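Local atomic coordinates of phytochromobilin synthase (Solanum lycopersicum, PDB entry 6KME), a protein that probably reduces biliverdin IX alpha, which it binds in this structure, to phytochromobilin, the chromophore precursor of plant phytochromes, using electrons from ferredoxin. Residues Leu41-Thr46 and Tyr201-Leu206; Thr48-Ser53 and Leu74-His79; Ile81-Ser86 and Ala101-Pro106. The protein carries 1 engineered substitution. All blocks are in the same frame, centred on the assembly; numbering follows the deposited sequence.

Overall arrangement
All three contacts belong to one alpha/beta/alpha sandwich, the ferredoxin-dependent bilin reductase fold, with a central antiparallel sheet of seven strands. Contact 1 pairs helix 34-47 with helix 188-211 on one side of that sheet. Contact 2 joins strands 51-63 and 69-77 at its edge, and contact 3 joins the next two strands, 81-91 and 96-104. The centre of contact 1 is about 13 Å from each of the others, whose centres lie about 9 Å apart. Along the chain contacts 2 and 3 follow one another between the two helical segments of contact 1. L41, Y202 and W205 pack onto the sheet, while R85 reaches the side where biliverdin is bound.

Contact 1. Residues Leu41-Thr46 and Tyr201-Leu206; sequences LEETNT and YYQAWL
T44 and Y202 meet hydroxyl to hydroxyl between two nearly parallel helices, whose segment axes approach to 10.6 Å. The phenol OH of Y202 donates to OG1 of T44 over 2.7 Å, the threonine oxygen sitting in the ring plane, at its edge. That oxygen is also bonded to the carbonyl of A40, one turn earlier in its own helix, so a buried polar atom is well satisfied. In Y202, CG stands anti to the backbone N (chi1 -167°), which carries the ring across to helix 34-47; F113 packs edge-to-face with it. Beside this pair L206 supplies the apolar filling that a buried helix interface needs: its CD1 lies 3.8 Å from CB of E43, and its CD2 is 4.1 Å from CA of T44.

Farther from the sheet the contact is looser, and E43 and Q203 are only partly buried. There the E43 chain, bent at chi2, turns its carboxylate toward the extended Q203. NE2 of Q203 donates to OE1 of E43 at 3.2 Å, almost perfectly straight (178°), yet it comes from above the carboxylate plane, and the two flat groups are 73° apart. An alanine in place of E43 would keep the CB contact with L206 but would probably leave the Q203 amide without this acceptor and freer to turn. The chemistry thus grades from a buried hydroxyl bond on the sheet side, through leucine packing, to a long, off-plane amide-carboxylate bond that is likely to be the weaker of the two polar links.

Contact 2. Residues Thr48-Ser53 and Leu74-His79; sequences TLLSPS and LSFEAH
L50 lays its CD2 methyl against CB of F76, 3.9 Å away, and the same CD2 lies 4.1 Å from CB of A78. The leucine and phenylalanine side chains cross at about a right angle. In L50, CG is anti to the carbonyl carbon (chi1 -68°), and the branch thus falls between these neighbours, while L41 and T44 of helix 34-47 close over it. Large apolar residues suit this side, where the sheet meets its helical layer; the small A78 leaves room for CG2 of T48 as well.

S51 and E77 form an antiparallel hydrogen-bonded pair, S51 N giving to E77 O at 2.7 Å and E77 N returning the bond to S51 O at 2.8 Å. Their side chains share the other face from L50 and F76, and OG of S51 rests 3.4 Å from CG of E77, with only a weak bond to E77 O. P52, which has no N-H to give, fits a non-hydrogen-bonded position opposite F76. Beyond the P52-F76 pair, S53 N still reaches S75 O at 3.2 Å, but from above the carbonyl plane. CB of S53 lies 3.4 Å from OG of S75, a close fit that suits two small side chains; OG of S53 is held by the backbone N of L55.

Water completes the polar ends. One molecule donates to L49 O and accepts from H79 N, bridging the two segments where the pairing has ended. Another links OG of S53 with OE1 of E77, to which it donates at 2.9 Å. The pairing lies at the open end of the beta hairpin of strands 51-63 and 69-77, where the outermost strand 51-63 joins the seven-stranded antiparallel sheet.

Contact 3. Residues Ile81-Ser86 and Ala101-Pro106; sequences IRLLRS and AAFPKP
F103 pairs with L83 through two backbone bonds, F103 N to L83 O at 2.8 Å and L83 N to F103 O at 3.1 Å; R85 and A101 repeat the exchange further along. R82 N also leans on F103 O, but the bond is weak and bent (116°). R82 and L83 together therefore face F103, a classic beta bulge in the hairpin of strands 81-91 and 96-104, central strands of the sheet.

Apolar packing divides by face. CD1 of L84 meets CB of A102 at 3.6 Å, on the side of helix 188-211, where the alanine leaves space for W205. L83 lies alongside F103, whose ring also packs on helix 218-238.

Two arginines flank that ring. NH2 of R82 sits 3.5 Å from CD2 of F103, its guanidinium nearly parallel to the ring (8°) and bonded to Q228 and N264. The guanidinium of R85 stands perpendicular to the ring and carries CB of A101 over one face, 3.5 Å from CZ. The side chain of R85 is about 8 Å from the bound biliverdin. D99 forms a salt bridge with its NH1, L262 O accepts from NE, and F263 makes a cation-pi contact.

Contact 1. Residues Leu41-Thr46 and Tyr201-Leu206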
ATOM      1  N   LEU A  41       0.799   7.319 -14.056  1.00 21.78           N
ATOM      2  CA  LEU A  41      -0.402   7.852 -14.692  1.00 27.93           C
ATOM      3  C   LEU A  41      -0.346   7.687 -16.204  1.00 30.45           C
ATOM      4  O   LEU A  41      -1.349   7.314 -16.831  1.00 33.07           O
ATOM      5  CB  LEU A  41      -0.593   9.319 -14.311  1.00 32.68           C
ATOM      6  CG  LEU A  41      -0.723   9.624 -12.815  1.00 31.20           C
ATOM      7  CD1 LEU A  41      -1.006  11.109 -12.595  1.00 37.16           C
ATOM      8  CD2 LEU A  41      -1.786   8.762 -12.137  1.00 31.31           C
ATOM      9  N   GLU A  42       0.815   7.958 -16.814  1.00 28.29           N
ATOM     10  CA  GLU A  42       0.959   7.761 -18.260  1.00 31.43           C
ATOM     11  C   GLU A  42       0.742   6.301 -18.652  1.00 31.76           C
ATOM     12  O   GLU A  42       0.032   6.010 -19.628  1.00 26.62           O
ATOM     13  CB  GLU A  42       2.340   8.228 -18.731  1.00 33.72           C
ATOM     14  CG  GLU A  42       2.590   9.712 -18.599  1.00 53.55           C
ATOM     15  CD  GLU A  42       2.569  10.414 -19.934  1.00 77.32           C
ATOM     16  OE1 GLU A  42       1.740  10.037 -20.789  1.00 86.42           O
ATOM     17  OE2 GLU A  42       3.389  11.334 -20.133  1.00 88.30           O
ATOM     18  N   GLU A  43       1.374   5.367 -17.924  1.00 28.22           N
ATOM     19  CA  GLU A  43       1.198   3.949 -18.234  1.00 30.40           C
ATOM     20  C   GLU A  43      -0.259   3.527 -18.078  1.00 29.72           C
ATOM     21  O   GLU A  43      -0.794   2.801 -18.925  1.00 27.55           O
ATOM     22  CB  GLU A  43       2.098   3.079 -17.349  1.00 25.77           C
ATOM     23  CG  GLU A  43       3.572   3.090 -17.726  1.00 33.96           C
ATOM     24  CD  GLU A  43       3.906   2.335 -19.014  1.00 38.14           C
ATOM     25  OE1 GLU A  43       3.494   1.162 -19.190  1.00 36.64           O
ATOM     26  OE2 GLU A  43       4.609   2.928 -19.858  1.00 48.42           O
ATOM     27  N   THR A  44      -0.922   3.982 -17.009  1.00 23.95           N
ATOM     28  CA  THR A  44      -2.322   3.615 -16.811  1.00 31.89           C
ATOM     29  C   THR A  44      -3.178   4.048 -17.999  1.00 26.98           C
ATOM     30  O   THR A  44      -4.051   3.299 -18.456  1.00 22.59           O
ATOM     31  CB  THR A  44      -2.859   4.227 -15.512  1.00 30.98           C
ATOM     32  OG1 THR A  44      -1.929   3.996 -14.448  1.00 26.14           O
ATOM     33  CG2 THR A  44      -4.217   3.604 -15.139  1.00 21.53           C
ATOM     34  N   ASN A  45      -2.923   5.243 -18.535  1.00 26.47           N
ATOM     35  CA  ASN A  45      -3.703   5.724 -19.664  1.00 24.53           C
ATOM     36  C   ASN A  45      -3.371   5.027 -20.983  1.00 27.05           C
ATOM     37  O   ASN A  45      -3.980   5.370 -22.002  1.00 28.28           O
ATOM     38  CB  ASN A  45      -3.532   7.236 -19.804  1.00 30.16           C
ATOM     39  CG  ASN A  45      -4.433   8.008 -18.849  1.00 42.94           C
ATOM     40  OD1 ASN A  45      -5.547   7.571 -18.530  1.00 35.57           O
ATOM     41  ND2 ASN A  45      -3.960   9.158 -18.391  1.00 43.97           N
ATOM     42  N   THR A  46      -2.441   4.075 -21.026  1.00 24.58           N
ATOM     43  CA  THR A  46      -2.358   3.222 -22.205  1.00 30.87           C
ATOM     44  C   THR A  46      -3.134   1.922 -22.033  1.00 29.50           C
ATOM     45  O   THR A  46      -3.294   1.183 -23.007  1.00 32.76           O
ATOM     46  CB  THR A  46      -0.894   2.912 -22.570  1.00 27.56           C
ATOM     47  OG1 THR A  46      -0.279   2.124 -21.540  1.00 26.08           O
ATOM     48  CG2 THR A  46      -0.099   4.204 -22.765  1.00 31.59           C
ATOM     49  N   TYR A 201       6.927  -3.506 -11.237  1.00 20.90           N
ATOM     50  CA  TYR A 201       5.791  -3.956 -10.434  1.00 18.14           C
ATOM     51  C   TYR A 201       4.496  -3.294 -10.896  1.00 20.73           C
ATOM     52  O   TYR A 201       3.442  -3.946 -10.955  1.00 21.29           O
ATOM     53  CB  TYR A 201       6.042  -3.672  -8.939  1.00 18.06           C
ATOM     54  CG  TYR A 201       6.784  -4.791  -8.200  1.00 22.03           C
ATOM     55  CD1 TYR A 201       7.996  -5.285  -8.683  1.00 20.86           C
ATOM     56  CD2 TYR A 201       6.271  -5.348  -7.031  1.00 21.86           C
ATOM     57  CE1 TYR A 201       8.682  -6.319  -8.021  1.00 24.09           C
ATOM     58  CE2 TYR A 201       6.958  -6.388  -6.352  1.00 23.43           C
ATOM     59  CZ  TYR A 201       8.153  -6.867  -6.864  1.00 21.52           C
ATOM     60  OH  TYR A 201       8.834  -7.883  -6.220  1.00 23.97           O
ATOM     61  N   TYR A 202       4.542  -2.001 -11.239  1.00 21.32           N
ATOM     62  CA  TYR A 202       3.305  -1.352 -11.665  1.00 20.40           C
ATOM     63  C   TYR A 202       2.851  -1.860 -13.036  1.00 22.37           C
ATOM     64  O   TYR A 202       1.646  -2.021 -13.278  1.00 19.52           O
ATOM     65  CB  TYR A 202       3.451   0.173 -11.653  1.00 22.30           C
ATOM     66  CG  TYR A 202       2.095   0.842 -11.784  1.00 22.58           C
ATOM     67  CD1 TYR A 202       1.138   0.698 -10.783  1.00 17.32           C
ATOM     68  CD2 TYR A 202       1.755   1.564 -12.917  1.00 19.12           C
ATOM     69  CE1 TYR A 202      -0.129   1.271 -10.898  1.00 19.97           C
ATOM     70  CE2 TYR A 202       0.478   2.152 -13.045  1.00 23.95           C
ATOM     71  CZ  TYR A 202      -0.452   1.994 -12.030  1.00 23.90           C
ATOM     72  OH  TYR A 202      -1.708   2.556 -12.145  1.00 25.09           O
ATOM     73  N   GLN A 203       3.798  -2.145 -13.943  1.00 22.83           N
ATOM     74  CA  GLN A 203       3.419  -2.715 -15.229  1.00 25.98           C
ATOM     75  C   GLN A 203       2.847  -4.121 -15.059  1.00 27.31           C
ATOM     76  O   GLN A 203       1.902  -4.502 -15.761  1.00 23.36           O
ATOM     77  CB  GLN A 203       4.620  -2.713 -16.182  1.00 29.94           C
ATOM     78  CG  GLN A 203       5.005  -1.307 -16.669  1.00 27.75           C
ATOM     79  CD  GLN A 203       6.214  -1.306 -17.590  1.00 32.19           C
ATOM     80  OE1 GLN A 203       7.194  -2.004 -17.344  1.00 40.54           O
ATOM     81  NE2 GLN A 203       6.142  -0.529 -18.663  1.00 35.86           N
ATOM     82  N   ALA A 204       3.404  -4.907 -14.132  1.00 22.26           N
ATOM     83  CA  ALA A 204       2.834  -6.218 -13.832  1.00 26.96           C
ATOM     84  C   ALA A 204       1.392  -6.087 -13.358  1.00 19.55           C
ATOM     85  O   ALA A 204       0.524  -6.861 -13.776  1.00 22.00           O
ATOM     86  CB  ALA A 204       3.685  -6.942 -12.775  1.00 23.31           C
ATOM     87  N   TRP A 205       1.124  -5.107 -12.486  1.00 18.63           N
ATOM     88  CA  TRP A 205      -0.223  -4.907 -11.961  1.00 22.31           C
ATOM     89  C   TRP A 205      -1.182  -4.485 -13.070  1.00 25.73           C
ATOM     90  O   TRP A 205      -2.326  -4.959 -13.127  1.00 22.77           O
ATOM     91  CB  TRP A 205      -0.199  -3.867 -10.836  1.00 19.15           C
ATOM     92  CG  TRP A 205      -1.567  -3.645 -10.219  1.00 19.76           C
ATOM     93  CD1 TRP A 205      -2.141  -4.379  -9.220  1.00 16.72           C
ATOM     94  CD2 TRP A 205      -2.531  -2.646 -10.589  1.00 22.19           C
ATOM     95  NE1 TRP A 205      -3.406  -3.905  -8.950  1.00 23.44           N
ATOM     96  CE2 TRP A 205      -3.672  -2.844  -9.777  1.00 23.06           C
ATOM     97  CE3 TRP A 205      -2.541  -1.603 -11.534  1.00 19.39           C
ATOM     98  CZ2 TRP A 205      -4.814  -2.038  -9.871  1.00 22.79           C
ATOM     99  CZ3 TRP A 205      -3.676  -0.804 -11.633  1.00 23.97           C
ATOM    100  CH2 TRP A 205      -4.801  -1.027 -10.804  1.00 23.20           C
ATOM    101  N   LEU A 206      -0.727  -3.609 -13.972  1.00 23.50           N
ATOM    102  CA  LEU A 206      -1.567  -3.219 -15.107  1.00 25.44           C
ATOM    103  C   LEU A 206      -1.879  -4.410 -16.008  1.00 27.10           C
ATOM    104  O   LEU A 206      -2.970  -4.482 -16.589  1.00 26.80           O
ATOM    105  CB  LEU A 206      -0.892  -2.097 -15.903  1.00 23.65           C
ATOM    106  CG  LEU A 206      -0.832  -0.712 -15.238  1.00 26.36           C
ATOM    107  CD1 LEU A 206       0.058   0.204 -16.054  1.00 28.11           C
ATOM    108  CD2 LEU A 206      -2.228  -0.077 -15.092  1.00 27.65           C
TER

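Contact 2. Residues Thr48-Ser53 and Leu74-His79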
ATOM      1  N   THR A  48      -6.236   2.016 -20.028  1.00 26.32           N
ATOM      2  CA  THR A  48      -7.607   2.443 -19.786  1.00 26.50           C
ATOM      3  C   THR A  48      -7.612   3.962 -19.912  1.00 28.79           C
ATOM      4  O   THR A  48      -6.656   4.555 -20.418  1.00 33.40           O
ATOM      5  CB  THR A  48      -8.107   1.935 -18.421  1.00 22.60           C
ATOM      6  OG1 THR A  48      -9.507   2.219 -18.278  1.00 30.31           O
ATOM      7  CG2 THR A  48      -7.328   2.582 -17.259  1.00 26.10           C
ATOM      8  N   LEU A  49      -8.686   4.602 -19.466  1.00 29.77           N
ATOM      9  CA  LEU A  49      -8.745   6.057 -19.415  1.00 27.33           C
ATOM     10  C   LEU A  49      -9.077   6.474 -17.994  1.00 29.24           C
ATOM     11  O   LEU A  49     -10.160   6.164 -17.490  1.00 30.61           O
ATOM     12  CB  LEU A  49      -9.777   6.613 -20.400  1.00 33.86           C
ATOM     13  CG  LEU A  49      -9.883   8.142 -20.386  1.00 35.58           C
ATOM     14  CD1 LEU A  49      -8.516   8.783 -20.612  1.00 34.28           C
ATOM     15  CD2 LEU A  49     -10.886   8.624 -21.416  1.00 33.09           C
ATOM     16  N   LEU A  50      -8.147   7.172 -17.351  1.00 24.54           N
ATOM     17  CA  LEU A  50      -8.402   7.679 -16.016  1.00 28.05           C
ATOM     18  C   LEU A  50      -9.352   8.865 -16.072  1.00 31.33           C
ATOM     19  O   LEU A  50      -9.356   9.658 -17.023  1.00 28.33           O
ATOM     20  CB  LEU A  50      -7.092   8.078 -15.334  1.00 25.13           C
ATOM     21  CG  LEU A  50      -6.109   6.970 -14.963  1.00 30.08           C
ATOM     22  CD1 LEU A  50      -4.750   7.565 -14.581  1.00 32.48           C
ATOM     23  CD2 LEU A  50      -6.646   6.144 -13.795  1.00 27.90           C
ATOM     24  N   SER A  51     -10.187   8.969 -15.046  1.00 27.52           N
ATOM     25  CA  SER A  51     -11.018  10.144 -14.880  1.00 37.08           C
ATOM     26  C   SER A  51     -10.731  10.761 -13.514  1.00 33.55           C
ATOM     27  O   SER A  51     -10.255  10.069 -12.607  1.00 29.03           O
ATOM     28  CB  SER A  51     -12.511   9.803 -15.019  1.00 45.66           C
ATOM     29  OG  SER A  51     -12.909   8.808 -14.098  1.00 48.36           O
ATOM     30  N   PRO A  52     -10.967  12.059 -13.345  1.00 37.32           N
ATOM     31  CA  PRO A  52     -10.662  12.687 -12.053  1.00 39.12           C
ATOM     32  C   PRO A  52     -11.550  12.131 -10.947  1.00 38.29           C
ATOM     33  O   PRO A  52     -12.749  11.918 -11.138  1.00 35.57           O
ATOM     34  CB  PRO A  52     -10.945  14.171 -12.311  1.00 45.67           C
ATOM     35  CG  PRO A  52     -11.933  14.177 -13.429  1.00 45.72           C
ATOM     36  CD  PRO A  52     -11.582  13.007 -14.294  1.00 41.36           C
ATOM     37  N   SER A  53     -10.944  11.873  -9.781  1.00 33.42           N
ATOM     38  CA  SER A  53     -11.755  11.565  -8.612  1.00 26.13           C
ATOM     39  C   SER A  53     -12.384  12.838  -8.050  1.00 34.57           C
ATOM     40  O   SER A  53     -11.771  13.907  -8.095  1.00 38.28           O
ATOM     41  CB  SER A  53     -10.904  10.900  -7.523  1.00 25.13           C
ATOM     42  OG  SER A  53     -11.560  10.923  -6.261  1.00 29.67           O
ATOM     43  N   LEU A  74      -3.032  13.661  -5.446  1.00 27.76           N
ATOM     44  CA  LEU A  74      -3.700  13.460  -6.726  1.00 31.23           C
ATOM     45  C   LEU A  74      -4.639  12.270  -6.601  1.00 28.45           C
ATOM     46  O   LEU A  74      -4.369  11.344  -5.840  1.00 23.37           O
ATOM     47  CB  LEU A  74      -2.693  13.204  -7.840  1.00 30.61           C
ATOM     48  CG  LEU A  74      -1.664  14.275  -8.163  1.00 34.85           C
ATOM     49  CD1 LEU A  74      -0.588  13.645  -9.021  1.00 32.70           C
ATOM     50  CD2 LEU A  74      -2.330  15.439  -8.901  1.00 32.21           C
ATOM     51  N   SER A  75      -5.747  12.287  -7.342  1.00 28.45           N
ATOM     52  CA  SER A  75      -6.647  11.145  -7.259  1.00 24.97           C
ATOM     53  C   SER A  75      -7.400  10.970  -8.575  1.00 22.95           C
ATOM     54  O   SER A  75      -7.738  11.941  -9.263  1.00 24.46           O
ATOM     55  CB  SER A  75      -7.620  11.270  -6.074  1.00 22.78           C
ATOM     56  OG  SER A  75      -8.310  12.512  -6.065  1.00 25.04           O
ATOM     57  N   PHE A  76      -7.656   9.707  -8.912  1.00 24.96           N
ATOM     58  CA  PHE A  76      -8.279   9.346 -10.178  1.00 27.53           C
ATOM     59  C   PHE A  76      -9.115   8.096  -9.963  1.00 30.55           C
ATOM     60  O   PHE A  76      -8.999   7.411  -8.940  1.00 25.27           O
ATOM     61  CB  PHE A  76      -7.231   9.104 -11.271  1.00 24.39           C
ATOM     62  CG  PHE A  76      -6.325  10.273 -11.509  1.00 29.75           C
ATOM     63  CD1 PHE A  76      -6.695  11.289 -12.377  1.00 32.24           C
ATOM     64  CD2 PHE A  76      -5.106  10.363 -10.853  1.00 33.82           C
ATOM     65  CE1 PHE A  76      -5.858  12.366 -12.593  1.00 40.90           C
ATOM     66  CE2 PHE A  76      -4.272  11.443 -11.066  1.00 33.10           C
ATOM     67  CZ  PHE A  76      -4.645  12.440 -11.922  1.00 33.92           C
ATOM     68  N   GLU A  77      -9.965   7.804 -10.940  1.00 34.18           N
ATOM     69  CA  GLU A  77     -10.628   6.514 -11.013  1.00 29.87           C
ATOM     70  C   GLU A  77     -10.645   6.059 -12.463  1.00 31.08           C
ATOM     71  O   GLU A  77     -10.246   6.798 -13.374  1.00 28.40           O
ATOM     72  CB  GLU A  77     -12.045   6.555 -10.413  1.00 34.77           C
ATOM     73  CG  GLU A  77     -12.931   7.692 -10.872  1.00 49.06           C
ATOM     74  CD  GLU A  77     -14.199   7.789 -10.036  1.00 51.59           C
ATOM     75  OE1 GLU A  77     -14.142   8.323  -8.901  1.00 43.56           O
ATOM     76  OE2 GLU A  77     -15.246   7.296 -10.501  1.00 52.57           O
ATOM     77  N   ALA A  78     -11.080   4.813 -12.662  1.00 25.26           N
ATOM     78  CA  ALA A  78     -11.175   4.203 -13.987  1.00 29.84           C
ATOM     79  C   ALA A  78     -12.243   3.121 -13.913  1.00 27.58           C
ATOM     80  O   ALA A  78     -12.815   2.869 -12.846  1.00 26.26           O
ATOM     81  CB  ALA A  78      -9.818   3.651 -14.448  1.00 29.20           C
ATOM     82  N   HIS A  79     -12.511   2.467 -15.048  1.00 30.58           N
ATOM     83  CA  HIS A  79     -13.626   1.522 -15.080  1.00 31.33           C
ATOM     84  C   HIS A  79     -13.477   0.425 -14.028  1.00 27.67           C
ATOM     85  O   HIS A  79     -14.463   0.028 -13.396  1.00 30.57           O
ATOM     86  CB  HIS A  79     -13.781   0.884 -16.456  1.00 30.63           C
ATOM     87  CG  HIS A  79     -14.936  -0.064 -16.526  1.00 32.47           C
ATOM     88  ND1 HIS A  79     -16.246   0.363 -16.606  1.00 34.49           N
ATOM     89  CD2 HIS A  79     -14.984  -1.418 -16.482  1.00 32.10           C
ATOM     90  CE1 HIS A  79     -17.050  -0.686 -16.629  1.00 33.01           C
ATOM     91  NE2 HIS A  79     -16.309  -1.778 -16.564  1.00 30.62           N
TER
HETATM   92  O   HOH W   1     -12.040   4.169 -17.312  1.00 28.85           O
HETATM   93  O   HOH W   2     -12.847   8.438  -6.258  1.00 40.75           O

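Contact 3. Residues Ile81-Ser86 and Ala101-Pro106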
ATOM      1  N   ILE A  81     -11.025   0.622 -11.496  1.00 26.23           N
ATOM      2  CA  ILE A  81     -10.272   1.170 -10.370  1.00 25.45           C
ATOM      3  C   ILE A  81     -11.199   2.091  -9.591  1.00 27.49           C
ATOM      4  O   ILE A  81     -11.626   3.136 -10.099  1.00 25.86           O
ATOM      5  CB  ILE A  81      -9.018   1.911 -10.841  1.00 25.44           C
ATOM      6  CG1 ILE A  81      -8.153   0.969 -11.685  1.00 32.74           C
ATOM      7  CG2 ILE A  81      -8.215   2.465  -9.646  1.00 27.19           C
ATOM      8  CD1 ILE A  81      -7.026   1.662 -12.394  1.00 29.76           C
ATOM      9  N   ARG A  82     -11.526   1.697  -8.357  1.00 24.57           N
ATOM     10  CA  ARG A  82     -12.296   2.576  -7.480  1.00 25.91           C
ATOM     11  C   ARG A  82     -11.533   3.864  -7.172  1.00 28.61           C
ATOM     12  O   ARG A  82     -12.115   4.957  -7.165  1.00 22.76           O
ATOM     13  CB  ARG A  82     -12.651   1.834  -6.184  1.00 24.54           C
ATOM     14  CG  ARG A  82     -13.589   2.591  -5.251  1.00 26.09           C
ATOM     15  CD  ARG A  82     -13.889   1.816  -3.988  1.00 30.63           C
ATOM     16  NE  ARG A  82     -12.697   1.643  -3.138  1.00 29.75           N
ATOM     17  CZ  ARG A  82     -12.193   2.574  -2.338  1.00 30.50           C
ATOM     18  NH1 ARG A  82     -12.764   3.770  -2.268  1.00 24.89           N
ATOM     19  NH2 ARG A  82     -11.112   2.310  -1.600  1.00 26.92           N
ATOM     20  N   LEU A  83     -10.233   3.761  -6.916  1.00 21.53           N
ATOM     21  CA  LEU A  83      -9.457   4.929  -6.500  1.00 22.70           C
ATOM     22  C   LEU A  83      -7.987   4.685  -6.784  1.00 21.48           C
ATOM     23  O   LEU A  83      -7.412   3.707  -6.298  1.00 21.49           O
ATOM     24  CB  LEU A  83      -9.664   5.237  -5.011  1.00 24.74           C
ATOM     25  CG  LEU A  83      -8.809   6.407  -4.513  1.00 20.91           C
ATOM     26  CD1 LEU A  83      -9.077   7.696  -5.332  1.00 20.32           C
ATOM     27  CD2 LEU A  83      -9.033   6.645  -3.021  1.00 23.58           C
ATOM     28  N   LEU A  84      -7.387   5.567  -7.567  1.00 21.24           N
ATOM     29  CA  LEU A  84      -5.943   5.634  -7.726  1.00 17.68           C
ATOM     30  C   LEU A  84      -5.513   6.961  -7.123  1.00 23.81           C
ATOM     31  O   LEU A  84      -5.962   8.015  -7.579  1.00 25.97           O
ATOM     32  CB  LEU A  84      -5.543   5.560  -9.200  1.00 21.25           C
ATOM     33  CG  LEU A  84      -4.058   5.587  -9.561  1.00 30.18           C
ATOM     34  CD1 LEU A  84      -3.406   4.322  -9.078  1.00 38.44           C
ATOM     35  CD2 LEU A  84      -3.887   5.715 -11.089  1.00 33.03           C
ATOM     36  N   ARG A  85      -4.662   6.918  -6.093  1.00 24.27           N
ATOM     37  CA  ARG A  85      -4.349   8.151  -5.381  1.00 21.84           C
ATOM     38  C   ARG A  85      -2.886   8.165  -4.951  1.00 22.98           C
ATOM     39  O   ARG A  85      -2.281   7.123  -4.665  1.00 20.43           O
ATOM     40  CB  ARG A  85      -5.303   8.359  -4.184  1.00 22.05           C
ATOM     41  CG  ARG A  85      -4.810   7.865  -2.819  1.00 25.00           C
ATOM     42  CD  ARG A  85      -4.773   6.346  -2.730  1.00 26.95           C
ATOM     43  NE  ARG A  85      -4.416   5.846  -1.388  1.00 28.56           N
ATOM     44  CZ  ARG A  85      -3.172   5.732  -0.925  1.00 18.53           C
ATOM     45  NH1 ARG A  85      -2.152   6.114  -1.675  1.00 20.10           N
ATOM     46  NH2 ARG A  85      -2.948   5.235   0.293  1.00 17.96           N
ATOM     47  N   SER A  86      -2.314   9.368  -4.944  1.00 21.34           N
ATOM     48  CA  SER A  86      -0.932   9.558  -4.536  1.00 20.93           C
ATOM     49  C   SER A  86      -0.828  10.709  -3.546  1.00 24.41           C
ATOM     50  O   SER A  86      -1.536  11.720  -3.654  1.00 23.38           O
ATOM     51  CB  SER A  86      -0.019   9.835  -5.735  1.00 24.68           C
ATOM     52  OG  SER A  86      -0.351  11.065  -6.343  1.00 26.56           O
ATOM     53  N   ALA A 101      -1.220   4.231  -4.312  1.00 22.91           N
ATOM     54  CA  ALA A 101      -2.009   3.006  -4.226  1.00 16.79           C
ATOM     55  C   ALA A 101      -3.099   2.989  -5.290  1.00 21.78           C
ATOM     56  O   ALA A 101      -3.625   4.032  -5.692  1.00 21.65           O
ATOM     57  CB  ALA A 101      -2.669   2.838  -2.845  1.00 16.99           C
ATOM     58  N   ALA A 102      -3.443   1.779  -5.727  1.00 22.32           N
ATOM     59  CA  ALA A 102      -4.566   1.539  -6.625  1.00 23.42           C
ATOM     60  C   ALA A 102      -5.525   0.582  -5.933  1.00 20.74           C
ATOM     61  O   ALA A 102      -5.147  -0.552  -5.604  1.00 21.62           O
ATOM     62  CB  ALA A 102      -4.094   0.974  -7.962  1.00 21.55           C
ATOM     63  N   PHE A 103      -6.748   1.055  -5.685  1.00 21.64           N
ATOM     64  CA  PHE A 103      -7.802   0.266  -5.067  1.00 23.58           C
ATOM     65  C   PHE A 103      -8.801  -0.151  -6.134  1.00 27.08           C
ATOM     66  O   PHE A 103      -9.390   0.729  -6.792  1.00 24.43           O
ATOM     67  CB  PHE A 103      -8.516   1.070  -3.986  1.00 21.72           C
ATOM     68  CG  PHE A 103      -7.616   1.528  -2.845  1.00 21.18           C
ATOM     69  CD1 PHE A 103      -6.688   0.671  -2.279  1.00 22.83           C
ATOM     70  CD2 PHE A 103      -7.728   2.818  -2.336  1.00 39.02           C
ATOM     71  CE1 PHE A 103      -5.874   1.097  -1.230  1.00 22.56           C
ATOM     72  CE2 PHE A 103      -6.921   3.253  -1.286  1.00 36.89           C
ATOM     73  CZ  PHE A 103      -5.991   2.393  -0.733  1.00 24.18           C
ATOM     74  N   PRO A 104      -9.064  -1.441  -6.319  1.00 23.60           N
ATOM     75  CA  PRO A 104     -10.041  -1.861  -7.335  1.00 23.25           C
ATOM     76  C   PRO A 104     -11.478  -1.717  -6.852  1.00 34.15           C
ATOM     77  O   PRO A 104     -11.766  -1.682  -5.652  1.00 28.74           O
ATOM     78  CB  PRO A 104      -9.688  -3.337  -7.576  1.00 29.60           C
ATOM     79  CG  PRO A 104      -9.077  -3.792  -6.280  1.00 32.55           C
ATOM     80  CD  PRO A 104      -8.399  -2.585  -5.662  1.00 23.72           C
ATOM     81  N   LYS A 105     -12.392  -1.620  -7.825  1.00 26.84           N
ATOM     82  CA  LYS A 105     -13.795  -1.759  -7.504  1.00 28.93           C
ATOM     83  C   LYS A 105     -14.050  -3.194  -7.044  1.00 30.58           C
ATOM     84  O   LYS A 105     -13.366  -4.122  -7.486  1.00 32.22           O
ATOM     85  CB  LYS A 105     -14.671  -1.404  -8.711  1.00 34.16           C
ATOM     86  CG  LYS A 105     -14.611   0.078  -9.074  1.00 31.84           C
ATOM     87  CD  LYS A 105     -15.426   0.425 -10.306  1.00 42.24           C
ATOM     88  CE  LYS A 105     -15.190   1.878 -10.706  1.00 36.94           C
ATOM     89  NZ  LYS A 105     -15.889   2.228 -11.978  1.00 49.33           N
ATOM     90  N   PRO A 106     -14.997  -3.397  -6.127  1.00 32.32           N
ATOM     91  CA  PRO A 106     -15.189  -4.741  -5.554  1.00 37.58           C
ATOM     92  C   PRO A 106     -15.568  -5.810  -6.570  1.00 36.67           C
ATOM     93  O   PRO A 106     -15.417  -6.999  -6.274  1.00 40.33           O
ATOM     94  CB  PRO A 106     -16.309  -4.525  -4.525  1.00 46.01           C
ATOM     95  CG  PRO A 106     -16.210  -3.075  -4.172  1.00 43.27           C
ATOM     96  CD  PRO A 106     -15.814  -2.382  -5.441  1.00 38.87           C
TER